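Local atomic coordinates of YdhT protein (Bacillus subtilis, PDB entry 3CBW), a protein that hydrolyses internal beta-1,4-mannosidic linkages in mannan, galactomannan and glucomannan, and takes part in the breakdown of glucomannan. Residues 270-275 / 300-305; 222-227 / 244-249; 47-52 / 79-84; 73-78 / 93-98; 127-132 / 194-199. The protein carries 3 engineered substitutions. All blocks are in the same frame, centred on the assembly; numbering follows the deposited sequence.

Interaction 1: residues 270-275 / 300-305; sequences PFAFTE and KTIYFL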
# COMPACT_ATOMS: atom_id res chain seq x y z
N PRO A 270 -1.58 -6.48 11.90
CA PRO A 270 -0.25 -6.70 11.36
C PRO A 270 0.32 -5.39 10.81
O PRO A 270 -0.42 -4.56 10.27
CB PRO A 270 -0.49 -7.73 10.24
CG PRO A 270 -1.69 -8.47 10.70
CD PRO A 270 -2.57 -7.40 11.32
N PHE A 271 1.64 -5.24 10.95
CA PHE A 271 2.36 -4.02 10.61
C PHE A 271 3.31 -4.25 9.43
O PHE A 271 3.97 -5.28 9.36
CB PHE A 271 3.17 -3.55 11.83
CG PHE A 271 4.08 -2.38 11.54
CD1 PHE A 271 3.63 -1.08 11.69
CD2 PHE A 271 5.37 -2.59 11.07
CE1 PHE A 271 4.46 -0.02 11.37
CE2 PHE A 271 6.20 -1.54 10.74
CZ PHE A 271 5.76 -0.26 10.90
N ALA A 272 3.38 -3.27 8.53
CA ALA A 272 4.31 -3.34 7.40
C ALA A 272 4.95 -1.99 7.13
O ALA A 272 4.42 -0.95 7.52
CB ALA A 272 3.58 -3.82 6.16
N PHE A 273 6.12 -2.02 6.50
CA PHE A 273 6.69 -0.82 5.89
C PHE A 273 6.15 -0.69 4.48
O PHE A 273 6.65 -1.31 3.54
CB PHE A 273 8.22 -0.84 5.93
CG PHE A 273 8.77 -0.47 7.28
CD1 PHE A 273 8.66 0.84 7.73
CD2 PHE A 273 9.30 -1.42 8.13
CE1 PHE A 273 9.10 1.21 8.99
CE2 PHE A 273 9.77 -1.05 9.40
CZ PHE A 273 9.65 0.26 9.82
N THR A 274 5.05 0.04 4.38
CA THR A 274 4.21 0.04 3.19
C THR A 274 4.81 0.80 2.02
O THR A 274 4.40 0.59 0.88
CB THR A 274 2.81 0.54 3.56
OG1 THR A 274 2.93 1.70 4.38
CG2 THR A 274 2.07 -0.53 4.35
N GLU A 275 5.78 1.68 2.30
CA GLU A 275 6.70 2.28 1.31
C GLU A 275 8.01 2.49 2.02
O GLU A 275 8.04 2.84 3.21
CB GLU A 275 6.26 3.64 0.81
CG GLU A 275 5.10 3.61 -0.10
CD GLU A 275 4.88 4.91 -0.88
OE1 GLU A 275 5.80 5.73 -1.09
OE2 GLU A 275 3.75 5.12 -1.31
N LYS A 300 7.89 -7.01 14.31
CA LYS A 300 6.54 -7.38 13.86
C LYS A 300 6.27 -7.05 12.38
O LYS A 300 5.22 -7.39 11.85
CB LYS A 300 5.46 -6.76 14.75
CG LYS A 300 5.44 -7.30 16.17
CD LYS A 300 4.34 -6.62 16.95
CE LYS A 300 4.14 -7.29 18.30
NZ LYS A 300 2.98 -6.66 18.99
N THR A 301 7.22 -6.38 11.73
CA THR A 301 7.09 -6.08 10.30
C THR A 301 6.84 -7.35 9.49
O THR A 301 7.60 -8.32 9.58
CB THR A 301 8.38 -5.43 9.78
OG1 THR A 301 8.62 -4.21 10.49
CG2 THR A 301 8.26 -5.11 8.30
N ILE A 302 5.78 -7.34 8.69
CA ILE A 302 5.47 -8.48 7.83
C ILE A 302 5.87 -8.31 6.37
O ILE A 302 5.96 -9.29 5.65
CB ILE A 302 3.98 -8.91 7.92
CG1 ILE A 302 3.04 -7.82 7.40
CG2 ILE A 302 3.64 -9.35 9.36
CD1 ILE A 302 1.64 -8.33 7.10
N TYR A 303 6.10 -7.07 5.93
CA TYR A 303 6.59 -6.82 4.58
C TYR A 303 7.18 -5.44 4.47
O TYR A 303 6.92 -4.57 5.31
CB TYR A 303 5.51 -7.05 3.51
CG TYR A 303 4.46 -5.98 3.23
CD1 TYR A 303 4.76 -4.86 2.45
CD2 TYR A 303 3.14 -6.17 3.61
CE1 TYR A 303 3.77 -3.92 2.12
CE2 TYR A 303 2.15 -5.24 3.28
CZ TYR A 303 2.47 -4.13 2.54
OH TYR A 303 1.48 -3.23 2.19
N PHE A 304 8.00 -5.24 3.45
CA PHE A 304 8.39 -3.90 3.02
C PHE A 304 8.13 -3.75 1.53
O PHE A 304 8.16 -4.75 0.79
CB PHE A 304 9.86 -3.60 3.35
CG PHE A 304 10.86 -4.43 2.57
CD1 PHE A 304 11.27 -4.04 1.30
CD2 PHE A 304 11.38 -5.58 3.13
CE1 PHE A 304 12.18 -4.81 0.59
CE2 PHE A 304 12.29 -6.36 2.43
CZ PHE A 304 12.70 -5.97 1.16
N LEU A 305 7.89 -2.52 1.09
CA LEU A 305 7.71 -2.24 -0.33
C LEU A 305 8.61 -1.07 -0.69
O LEU A 305 8.31 0.08 -0.36
CB LEU A 305 6.25 -1.91 -0.67
CG LEU A 305 5.96 -1.68 -2.16
CD1 LEU A 305 5.39 -2.93 -2.77
CD2 LEU A 305 5.03 -0.49 -2.42
O HOH W 1 2.67 -7.52 12.60
O HOH W 2 2.39 -1.30 0.57
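Three backbone hydrogen bonds tie the strands: Ile302 N to Phe271 O (2.8 Å), Phe273 N to Tyr303 O (2.9 Å) and Leu305 N to Phe273 O (3.0 Å). They join two parallel neighbours of the TIM barrel, the strands of a beta-alpha-beta unit connected through helix 287-297. At the start, a water bridges Phe271 N and Lys300 O. Further along, Tyr303 has CG between its backbone N and carbonyl carbon (chi1 80°), which lays the ring alongside segment 270-275. Ala272 CB then sits over the ring centre, 3.5 Å from the Tyr303 centroid, a CH-pi contact. Putting an alanine at Tyr303 would probably leave Ala272 CB without its aromatic cover and the water at Thr274 O without its phenolic partner. Phe273 and Phe304 lie on one face of the sheet, meeting through their CB atoms. Glu275, the probable nucleophile, follows, its carboxylate held by Arg172 and Tyr251. Thr274 CG2 packs 3.5 Å from Tyr303 OH, and that hydroxyl donates to a water that in turn donates to Thr274 O.

Interaction 2: residues 222-227 / 244-249; sequences WVYSPD and DIVGLD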
# COMPACT_ATOMS: atom_id res chain seq x y z
N TRP A 222 -7.12 -4.53 3.20
CA TRP A 222 -7.13 -3.08 3.34
C TRP A 222 -5.96 -2.58 4.16
O TRP A 222 -5.76 -3.01 5.31
CB TRP A 222 -8.47 -2.65 3.96
CG TRP A 222 -9.58 -2.83 2.98
CD1 TRP A 222 -10.22 -4.00 2.68
CD2 TRP A 222 -10.13 -1.83 2.13
NE1 TRP A 222 -11.16 -3.78 1.70
CE2 TRP A 222 -11.12 -2.46 1.34
CE3 TRP A 222 -9.92 -0.46 1.97
CZ2 TRP A 222 -11.89 -1.76 0.41
CZ3 TRP A 222 -10.68 0.23 1.04
CH2 TRP A 222 -11.64 -0.42 0.26
N VAL A 223 -5.18 -1.65 3.59
CA VAL A 223 -3.93 -1.19 4.20
C VAL A 223 -4.02 0.30 4.55
O VAL A 223 -4.34 1.12 3.68
CB VAL A 223 -2.72 -1.46 3.27
CG1 VAL A 223 -1.40 -1.08 3.93
CG2 VAL A 223 -2.70 -2.93 2.82
N TYR A 224 -3.73 0.64 5.80
CA TYR A 224 -3.73 2.03 6.32
C TYR A 224 -2.29 2.45 6.50
O TYR A 224 -1.57 1.83 7.30
CB TYR A 224 -4.47 2.02 7.66
CG TYR A 224 -4.32 3.27 8.51
CD1 TYR A 224 -5.04 4.43 8.21
CD2 TYR A 224 -3.48 3.28 9.63
CE1 TYR A 224 -4.92 5.57 8.98
CE2 TYR A 224 -3.36 4.44 10.40
CZ TYR A 224 -4.08 5.57 10.07
OH TYR A 224 -3.98 6.71 10.82
N SER A 225 -1.87 3.51 5.81
CA SER A 225 -0.45 3.83 5.69
C SER A 225 -0.11 5.31 5.89
O SER A 225 0.15 6.04 4.92
CB SER A 225 0.12 3.31 4.37
OG SER A 225 -0.59 3.81 3.24
N PRO A 226 -0.07 5.77 7.15
CA PRO A 226 0.46 7.11 7.42
C PRO A 226 1.94 7.24 7.06
O PRO A 226 2.67 6.24 6.93
CB PRO A 226 0.30 7.25 8.92
CG PRO A 226 0.13 5.86 9.46
CD PRO A 226 -0.48 5.06 8.38
N ASP A 227 2.37 8.48 6.90
CA ASP A 227 3.77 8.80 6.70
C ASP A 227 4.52 8.78 8.04
O ASP A 227 4.06 9.35 9.03
CB ASP A 227 3.88 10.19 6.09
CG ASP A 227 5.21 10.43 5.47
OD1 ASP A 227 5.35 10.11 4.28
OD2 ASP A 227 6.12 10.93 6.18
N ASP A 244 -7.15 -3.97 7.53
CA ASP A 244 -6.51 -5.26 7.78
C ASP A 244 -5.06 -5.15 8.24
O ASP A 244 -4.61 -5.92 9.10
CB ASP A 244 -6.57 -6.14 6.52
CG ASP A 244 -7.99 -6.55 6.18
OD1 ASP A 244 -8.63 -7.19 7.04
OD2 ASP A 244 -8.45 -6.24 5.06
N ILE A 245 -4.32 -4.21 7.64
CA ILE A 245 -2.88 -4.05 7.87
C ILE A 245 -2.61 -2.59 8.09
O ILE A 245 -3.16 -1.74 7.37
CB ILE A 245 -2.04 -4.58 6.66
CG1 ILE A 245 -2.21 -6.09 6.51
CG2 ILE A 245 -0.56 -4.20 6.76
CD1 ILE A 245 -1.61 -6.69 5.25
N VAL A 246 -1.80 -2.28 9.10
CA VAL A 246 -1.33 -0.91 9.33
C VAL A 246 0.13 -0.82 8.93
O VAL A 246 0.85 -1.83 8.93
CB VAL A 246 -1.52 -0.46 10.81
CG1 VAL A 246 -3.00 -0.45 11.15
CG2 VAL A 246 -0.74 -1.37 11.79
N GLY A 247 0.60 0.37 8.60
CA GLY A 247 1.99 0.47 8.24
C GLY A 247 2.47 1.88 8.06
O GLY A 247 1.70 2.82 8.15
N LEU A 248 3.77 2.00 7.80
CA LEU A 248 4.40 3.30 7.59
C LEU A 248 4.99 3.42 6.21
O LEU A 248 5.70 2.52 5.76
CB LEU A 248 5.53 3.50 8.61
CG LEU A 248 5.08 3.65 10.06
CD1 LEU A 248 6.25 3.56 11.01
CD2 LEU A 248 4.33 4.97 10.28
N ASP A 249 4.71 4.55 5.58
CA ASP A 249 5.49 5.02 4.44
C ASP A 249 6.69 5.79 5.01
O ASP A 249 6.52 6.82 5.65
CB ASP A 249 4.66 5.93 3.55
CG ASP A 249 3.62 5.17 2.72
OD1 ASP A 249 3.32 3.99 3.02
OD2 ASP A 249 3.11 5.76 1.74
O HOH W 3 8.61 9.08 5.59
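Trp222 O is gripped by two consecutive amides, Asp244 N at 2.8 Å and Ile245 N at 3.0 Å, where two adjacent parallel strands of the TIM barrel begin to pair. Asp244 also reaches back: its OD2 takes the N-H of Trp222 on the anti lone pair in an almost straight bond (2.9 Å, 174°), while OD1 accepts from Val15 N. The Asp244 side chain and the two amides thus hold both polar backbone groups of Trp222. The same OD2 lies at the edge of the indole. Beyond this the pairing is regular, with Tyr224 N bonded to Ile245 O and Gly247 N to Tyr224 O. Val223 and Ile245 share one face of the sheet, Tyr224 and Val246 the other. Tyr224 swings CG anti to its backbone N (chi1 167°), which brings CD2 to 4.1 Å from Val246 CG1 and lets Pro226 CD rest over one face of the ring, toward its rim. Asp249 carries its carboxylate to the catalytic end of the barrel, where OD1 is bonded to Thr274 and OD2 pairs with Arg172. Beyond the end of strand 220-224, Asp249 N bonds to Pro226 O at 3.0 Å.

Interaction 3: residues 47-52 / 79-84; sequences GGYSHD and RGWLET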
# COMPACT_ATOMS: atom_id res chain seq x y z
N GLY A 47 6.29 -1.27 -8.96
CA GLY A 47 6.55 -1.49 -10.38
C GLY A 47 6.27 -0.29 -11.26
O GLY A 47 6.70 -0.26 -12.41
N GLY A 48 5.50 0.68 -10.74
CA GLY A 48 5.21 1.91 -11.47
C GLY A 48 3.73 2.21 -11.60
O GLY A 48 2.87 1.51 -11.05
N TYR A 49 3.44 3.27 -12.36
CA TYR A 49 2.09 3.76 -12.61
C TYR A 49 1.55 3.15 -13.89
O TYR A 49 2.23 3.16 -14.93
CB TYR A 49 2.09 5.29 -12.74
CG TYR A 49 2.43 5.97 -11.44
CD1 TYR A 49 1.42 6.29 -10.52
CD2 TYR A 49 3.76 6.25 -11.10
CE1 TYR A 49 1.73 6.88 -9.30
CE2 TYR A 49 4.07 6.84 -9.87
CZ TYR A 49 3.04 7.14 -8.99
OH TYR A 49 3.34 7.72 -7.79
N SER A 50 0.33 2.63 -13.82
CA SER A 50 -0.24 1.89 -14.96
C SER A 50 -0.22 2.72 -16.25
O SER A 50 -0.52 3.92 -16.24
CB SER A 50 -1.65 1.44 -14.62
OG SER A 50 -2.12 0.48 -15.55
N HIS A 51 0.13 2.05 -17.36
CA HIS A 51 0.37 2.66 -18.68
C HIS A 51 1.06 4.03 -18.60
O HIS A 51 0.55 5.04 -19.07
CB HIS A 51 -0.89 2.75 -19.52
CG HIS A 51 -0.60 3.00 -20.97
ND1 HIS A 51 -0.80 4.22 -21.58
CD2 HIS A 51 -0.06 2.19 -21.91
CE1 HIS A 51 -0.43 4.14 -22.84
NE2 HIS A 51 0.04 2.92 -23.07
N ASP A 52 2.23 4.02 -17.99
CA ASP A 52 3.00 5.25 -17.81
C ASP A 52 4.41 4.80 -17.49
O ASP A 52 5.32 4.96 -18.31
CB ASP A 52 2.39 6.13 -16.70
CG ASP A 52 3.28 7.30 -16.33
OD1 ASP A 52 4.08 7.76 -17.17
OD2 ASP A 52 3.18 7.76 -15.18
N ARG A 79 -2.95 8.32 -12.14
CA ARG A 79 -1.96 9.30 -12.54
C ARG A 79 -2.56 10.68 -12.27
O ARG A 79 -2.93 11.41 -13.20
CB ARG A 79 -1.57 9.10 -14.01
CG ARG A 79 -0.82 7.77 -14.32
CD ARG A 79 -1.73 6.52 -14.49
NE ARG A 79 -2.86 6.83 -15.36
CZ ARG A 79 -2.85 6.77 -16.69
NH1 ARG A 79 -1.79 6.31 -17.36
NH2 ARG A 79 -3.94 7.13 -17.36
N GLY A 80 -2.64 11.04 -11.00
CA GLY A 80 -3.47 12.17 -10.57
C GLY A 80 -2.96 13.57 -10.88
O GLY A 80 -3.63 14.55 -10.57
N TRP A 81 -1.76 13.65 -11.46
CA TRP A 81 -1.20 14.91 -11.97
C TRP A 81 -1.75 15.28 -13.35
O TRP A 81 -1.61 16.43 -13.77
CB TRP A 81 0.33 14.84 -12.04
CG TRP A 81 0.82 13.65 -12.81
CD1 TRP A 81 1.10 13.59 -14.15
CD2 TRP A 81 1.08 12.35 -12.28
NE1 TRP A 81 1.51 12.32 -14.49
CE2 TRP A 81 1.50 11.54 -13.36
CE3 TRP A 81 0.98 11.78 -11.00
CZ2 TRP A 81 1.85 10.19 -13.19
CZ3 TRP A 81 1.32 10.44 -10.84
CH2 TRP A 81 1.75 9.67 -11.93
N LEU A 82 -2.35 14.33 -14.06
CA LEU A 82 -2.77 14.58 -15.44
C LEU A 82 -3.98 15.49 -15.50
O LEU A 82 -4.93 15.33 -14.73
CB LEU A 82 -3.09 13.26 -16.16
CG LEU A 82 -1.95 12.27 -16.42
CD1 LEU A 82 -2.53 10.98 -16.96
CD2 LEU A 82 -0.93 12.84 -17.39
N GLU A 83 -3.94 16.46 -16.41
CA GLU A 83 -5.12 17.23 -16.74
C GLU A 83 -5.80 16.54 -17.90
O GLU A 83 -5.23 16.40 -18.98
CB GLU A 83 -4.74 18.66 -17.13
CG GLU A 83 -4.28 19.53 -15.96
CD GLU A 83 -5.41 19.91 -15.03
OE1 GLU A 83 -6.52 20.22 -15.51
OE2 GLU A 83 -5.19 19.91 -13.80
N THR A 84 -7.03 16.09 -17.67
CA THR A 84 -7.71 15.20 -18.60
C THR A 84 -9.12 15.71 -18.86
O THR A 84 -9.66 16.50 -18.08
CB THR A 84 -7.76 13.76 -18.05
OG1 THR A 84 -8.35 13.77 -16.75
CG2 THR A 84 -6.36 13.15 -17.97
O HOH W 4 -2.01 6.37 -20.35
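Trp81 turns CG in between its backbone N and carbonyl carbon (chi1 53°) while Tyr49 holds CG beside its backbone N (chi1 -67°), and the two rings meet as a T-shaped pair. The indole edge does the touching: Trp81 CH2 stands over the centre of the phenol ring, 3.7 Å from Tyr49 CD1, with the planes at 85°. Farther round the rim, Asp52 OD2 lies in the ring plane, 3.4 Å from Trp81 CZ2. The Arg79 chain folds past Tyr49 CB and delivers NH1 to Ser50 O in a weak hydrogen bond (2.9 Å). Arg79 NH1 also donates a hydrogen bond to a water 3.0 Å away, which is hydrogen-bonded to His51 ND1. The other guanidinium nitrogens are held by carbonyls of the same loop, NE by Ser90 O and NH2 by Asp89 O. The contact joins the end of barrel strand 41-49 to the turn at Arg79-Leu82, and Tyr49 also meets the ring of His114, a probable substrate-binding residue. A guanidinium spread over several carbonyls and a water is probably limited in its rotation, and the carboxylate at the electropositive indole rim probably gives that edge a mild electrostatic pull.

Interaction 4: residues 73-78 / 93-98; sequences YGCDYA and VSCNGD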
# COMPACT_ATOMS: atom_id res chain seq x y z
N TYR A 73 4.56 -7.07 -5.53
CA TYR A 73 4.80 -6.15 -6.64
C TYR A 73 3.66 -5.16 -6.71
O TYR A 73 2.49 -5.55 -6.72
CB TYR A 73 4.98 -6.89 -7.96
CG TYR A 73 5.85 -6.16 -8.94
CD1 TYR A 73 7.16 -5.81 -8.62
CD2 TYR A 73 5.39 -5.85 -10.23
CE1 TYR A 73 7.98 -5.15 -9.54
CE2 TYR A 73 6.22 -5.19 -11.15
CZ TYR A 73 7.51 -4.87 -10.80
OH TYR A 73 8.36 -4.24 -11.70
N GLY A 74 4.02 -3.88 -6.73
CA GLY A 74 3.03 -2.82 -6.67
C GLY A 74 2.74 -2.15 -7.99
O GLY A 74 3.64 -1.98 -8.83
N CYS A 75 1.49 -1.73 -8.16
CA CYS A 75 1.09 -0.85 -9.26
C CYS A 75 0.23 0.26 -8.70
O CYS A 75 -0.44 0.09 -7.68
CB CYS A 75 0.29 -1.63 -10.33
SG CYS A 75 -0.62 -0.60 -11.61
N ASP A 76 0.25 1.42 -9.36
CA ASP A 76 -0.66 2.50 -8.98
C ASP A 76 -1.50 2.82 -10.20
O ASP A 76 -0.99 3.11 -11.28
CB ASP A 76 0.14 3.70 -8.47
CG ASP A 76 -0.71 4.74 -7.79
OD1 ASP A 76 -1.66 5.27 -8.42
OD2 ASP A 76 -0.40 5.07 -6.62
N TYR A 77 -2.82 2.71 -10.04
CA TYR A 77 -3.74 2.94 -11.14
C TYR A 77 -3.90 4.42 -11.51
O TYR A 77 -4.39 4.74 -12.61
CB TYR A 77 -5.13 2.48 -10.74
CG TYR A 77 -5.49 1.01 -10.73
CD1 TYR A 77 -4.74 0.03 -11.39
CD2 TYR A 77 -6.67 0.62 -10.11
CE1 TYR A 77 -5.17 -1.31 -11.40
CE2 TYR A 77 -7.11 -0.69 -10.12
CZ TYR A 77 -6.36 -1.65 -10.77
OH TYR A 77 -6.84 -2.94 -10.77
N ALA A 78 -3.57 5.33 -10.59
CA ALA A 78 -4.03 6.71 -10.72
C ALA A 78 -2.90 7.68 -10.97
O ALA A 78 -2.00 7.85 -10.14
CB ALA A 78 -4.84 7.11 -9.50
N VAL A 93 -5.91 0.72 -15.71
CA VAL A 93 -5.83 -0.56 -15.00
C VAL A 93 -5.11 -1.65 -15.80
O VAL A 93 -5.17 -2.82 -15.45
CB VAL A 93 -7.23 -1.04 -14.53
CG1 VAL A 93 -7.92 0.03 -13.71
CG2 VAL A 93 -8.11 -1.46 -15.72
N SER A 94 -4.40 -1.24 -16.85
CA SER A 94 -3.73 -2.20 -17.74
C SER A 94 -2.62 -3.03 -17.08
O SER A 94 -2.22 -4.05 -17.63
CB SER A 94 -3.21 -1.51 -19.00
OG SER A 94 -2.17 -0.60 -18.70
N CYS A 95 -2.14 -2.60 -15.91
CA CYS A 95 -1.15 -3.38 -15.16
C CYS A 95 -1.75 -4.67 -14.59
O CYS A 95 -1.01 -5.53 -14.12
CB CYS A 95 -0.56 -2.55 -14.03
SG CYS A 95 -1.76 -2.02 -12.74
N ASN A 96 -3.07 -4.81 -14.63
CA ASN A 96 -3.76 -5.97 -14.04
C ASN A 96 -3.21 -7.32 -14.47
O ASN A 96 -3.01 -8.20 -13.65
CB ASN A 96 -5.24 -5.94 -14.35
CG ASN A 96 -6.04 -5.10 -13.38
OD1 ASN A 96 -5.53 -4.63 -12.37
ND2 ASN A 96 -7.32 -4.94 -13.67
N GLY A 97 -2.98 -7.50 -15.77
CA GLY A 97 -2.47 -8.78 -16.27
C GLY A 97 -1.21 -9.21 -15.53
O GLY A 97 -1.09 -10.35 -15.08
N ASP A 98 -0.26 -8.29 -15.41
CA ASP A 98 1.00 -8.55 -14.71
C ASP A 98 0.80 -8.82 -13.22
O ASP A 98 1.51 -9.65 -12.64
CB ASP A 98 1.98 -7.39 -14.92
CG ASP A 98 2.61 -7.42 -16.30
OD1 ASP A 98 2.70 -8.50 -16.92
OD2 ASP A 98 3.03 -6.35 -16.77
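Tyr77 crosses from the strand to segment 93-98 and meets it along the length of its ring. From CB, on strand 72-79, CG is set anti to the carbonyl carbon (chi1 -77°), and from CG onward the face lies under Val93: Val93 CG1 sits 3.6 Å from the Tyr77 ring centroid, almost on the normal. Along one edge, CD1 and CE1 pass Cys95 SG, Tyr77 CE1 at 3.7 Å, a sulfur-aromatic contact near the ring plane. At the tip, Tyr77 OH donates to Asn96 OD1 (2.7 Å), reaching a lone pair in the carbonyl plane. Asn96 ND2 is held in turn by Gly158 O and Glu161 OE1. A phenylalanine at Tyr77 would probably keep the packing under Val93 but leave Asn96 OD1 without its donor. Beside the ring, Cys75 SG and Cys95 SG close the disulfide at 2.1 Å, with chi3 -87°, near the relaxed right angle. Strand, disulfide and the start of helix 96-104 belong to one beta-alpha-beta unit of the TIM barrel, here cross-linked covalently.

Interaction 5: residues 127-132 / 194-199; sequences TPITND and NERISL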
# COMPACT_ATOMS: atom_id res chain seq x y z
N THR A 127 -2.86 19.56 -4.81
CA THR A 127 -3.39 20.88 -4.51
C THR A 127 -4.26 20.76 -3.26
O THR A 127 -5.22 19.99 -3.26
CB THR A 127 -4.22 21.42 -5.68
OG1 THR A 127 -3.42 21.39 -6.87
CG2 THR A 127 -4.70 22.84 -5.41
N PRO A 128 -3.93 21.49 -2.19
CA PRO A 128 -4.71 21.32 -0.96
C PRO A 128 -6.09 21.94 -1.09
O PRO A 128 -6.30 22.86 -1.91
CB PRO A 128 -3.90 22.07 0.10
CG PRO A 128 -3.14 23.10 -0.68
CD PRO A 128 -2.85 22.48 -2.03
N ILE A 129 -7.02 21.44 -0.29
CA ILE A 129 -8.40 21.89 -0.32
C ILE A 129 -8.88 22.22 1.07
O ILE A 129 -8.31 21.78 2.06
CB ILE A 129 -9.33 20.85 -1.01
CG1 ILE A 129 -9.34 19.51 -0.24
CG2 ILE A 129 -8.89 20.68 -2.46
CD1 ILE A 129 -10.39 18.53 -0.76
N THR A 130 -9.94 23.02 1.14
CA THR A 130 -10.50 23.39 2.42
C THR A 130 -11.44 22.30 2.92
O THR A 130 -11.85 21.41 2.17
CB THR A 130 -11.33 24.68 2.29
OG1 THR A 130 -12.46 24.40 1.46
CG2 THR A 130 -10.50 25.85 1.70
N ASN A 131 -11.78 22.36 4.20
CA ASN A 131 -12.75 21.43 4.76
C ASN A 131 -14.12 21.52 4.09
O ASN A 131 -14.79 20.50 3.91
CB ASN A 131 -12.86 21.57 6.27
CG ASN A 131 -11.64 21.02 6.99
OD1 ASN A 131 -10.93 20.15 6.48
ND2 ASN A 131 -11.40 21.52 8.20
N ASP A 132 -14.52 22.72 3.68
CA ASP A 132 -15.79 22.87 2.96
C ASP A 132 -15.75 22.14 1.61
O ASP A 132 -16.73 21.50 1.22
CB ASP A 132 -16.14 24.35 2.77
CG ASP A 132 -16.69 25.02 4.03
OD1 ASP A 132 -16.97 24.34 5.04
OD2 ASP A 132 -16.84 26.26 4.01
N ASN A 194 -8.99 18.86 13.66
CA ASN A 194 -9.91 17.83 14.11
C ASN A 194 -10.97 17.52 13.07
O ASN A 194 -11.32 16.36 12.86
CB ASN A 194 -10.57 18.25 15.42
CG ASN A 194 -9.63 18.19 16.59
OD1 ASN A 194 -8.83 17.26 16.70
ND2 ASN A 194 -9.70 19.19 17.46
N GLU A 195 -11.45 18.55 12.39
CA GLU A 195 -12.43 18.36 11.34
C GLU A 195 -11.83 17.59 10.16
O GLU A 195 -12.48 16.69 9.62
CB GLU A 195 -13.04 19.69 10.89
CG GLU A 195 -14.08 19.55 9.75
CD GLU A 195 -15.31 18.73 10.12
OE1 GLU A 195 -15.55 18.45 11.31
OE2 GLU A 195 -16.07 18.36 9.18
N ARG A 196 -10.60 17.93 9.76
CA ARG A 196 -9.94 17.19 8.68
C ARG A 196 -9.77 15.71 9.03
O ARG A 196 -9.98 14.84 8.18
CB ARG A 196 -8.60 17.83 8.31
CG ARG A 196 -7.82 17.11 7.20
CD ARG A 196 -8.59 16.99 5.89
NE ARG A 196 -9.12 18.28 5.42
CZ ARG A 196 -8.66 18.97 4.38
NH1 ARG A 196 -7.63 18.53 3.64
NH2 ARG A 196 -9.26 20.11 4.06
N ILE A 197 -9.38 15.42 10.27
CA ILE A 197 -9.22 14.04 10.73
C ILE A 197 -10.56 13.29 10.59
O ILE A 197 -10.60 12.16 10.08
CB ILE A 197 -8.67 14.01 12.17
CG1 ILE A 197 -7.21 14.47 12.19
CG2 ILE A 197 -8.84 12.63 12.82
CD1 ILE A 197 -6.69 14.89 13.55
N SER A 198 -11.65 13.92 11.01
CA SER A 198 -12.98 13.31 10.90
C SER A 198 -13.37 13.07 9.44
O SER A 198 -13.88 11.99 9.08
CB SER A 198 -14.02 14.20 11.57
OG SER A 198 -15.31 13.63 11.40
N LEU A 199 -13.13 14.07 8.61
CA LEU A 199 -13.46 13.96 7.19
C LEU A 199 -12.64 12.88 6.49
O LEU A 199 -13.16 12.17 5.62
CB LEU A 199 -13.30 15.31 6.49
CG LEU A 199 -14.24 16.43 6.97
CD1 LEU A 199 -13.82 17.77 6.34
CD2 LEU A 199 -15.71 16.13 6.66
O HOH W 5 -6.19 19.18 1.27
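Arg196 takes hold of Asn131 side-on, NE and NH2 both donating to the single oxygen OD1, with NE at 2.8 Å and NH2 at 2.9 Å from Asn131 OD1. The NE bond runs almost straight out from the amide oxygen, whereas NH2 approaches from above the amide plane. NH2 of Arg196 has a second N-H, which it spends on the backbone: Ile129 O accepts it at 2.8 Å and 172°, Ile129 O lying in the guanidinium plane, with NH2 above the plane of the carbonyl. A water completes the edge, accepting from both Arg196 NH1 and Ile129 N. The bends at chi2 and chi3 (59° and 52°) fold the arginine back so that this edge faces segment 127-132. Around the polar centre, Glu195 CB and CG lie against Asn131 ND2, and Leu199 CD1 packs 3.9 Å from Asn131 CB. In the fold, this joins the first turn of helix 131-138 to the first turns of helix 194-214, on the outer part of the TIM barrel. Thr130 is the N-cap of the first helix: its side chain caps a backbone N further into the helix, and Gln133 OE1 accepts from Thr130 N, which is consistent with a capping box. Farther out, Asp193 serves both sides, OD2 accepting from Asn131 ND2 and OD1 from Arg196 N, so one carboxylate positions acceptor and donor together. Arg196 NH1 also donates to Gly185 O.

Overall arrangement
Interactions 1 and 2 are neighbours in the barrel sheet, centres about 8 Å apart, and they meet where Thr274 OG1 and Asp249 OD1 are 2.7 Å apart. Both feed the active site: Asp249 stands next to the probable proton donor Glu176, and Glu275 is the probable nucleophile. Across the barrel, interactions 3 and 4 share strands 41-49 and 72-79, with centres about 11 Å apart, and are stitched by Ser50 N to Asp76 O (2.9 Å). Tyr49 of interaction 3 carries that side to the probable substrate residues His114 and Trp307. Interaction 5 lies apart from the others, its centre about 20 Å from that of interaction 2, although helix 194-214 leads directly into strand 220-224.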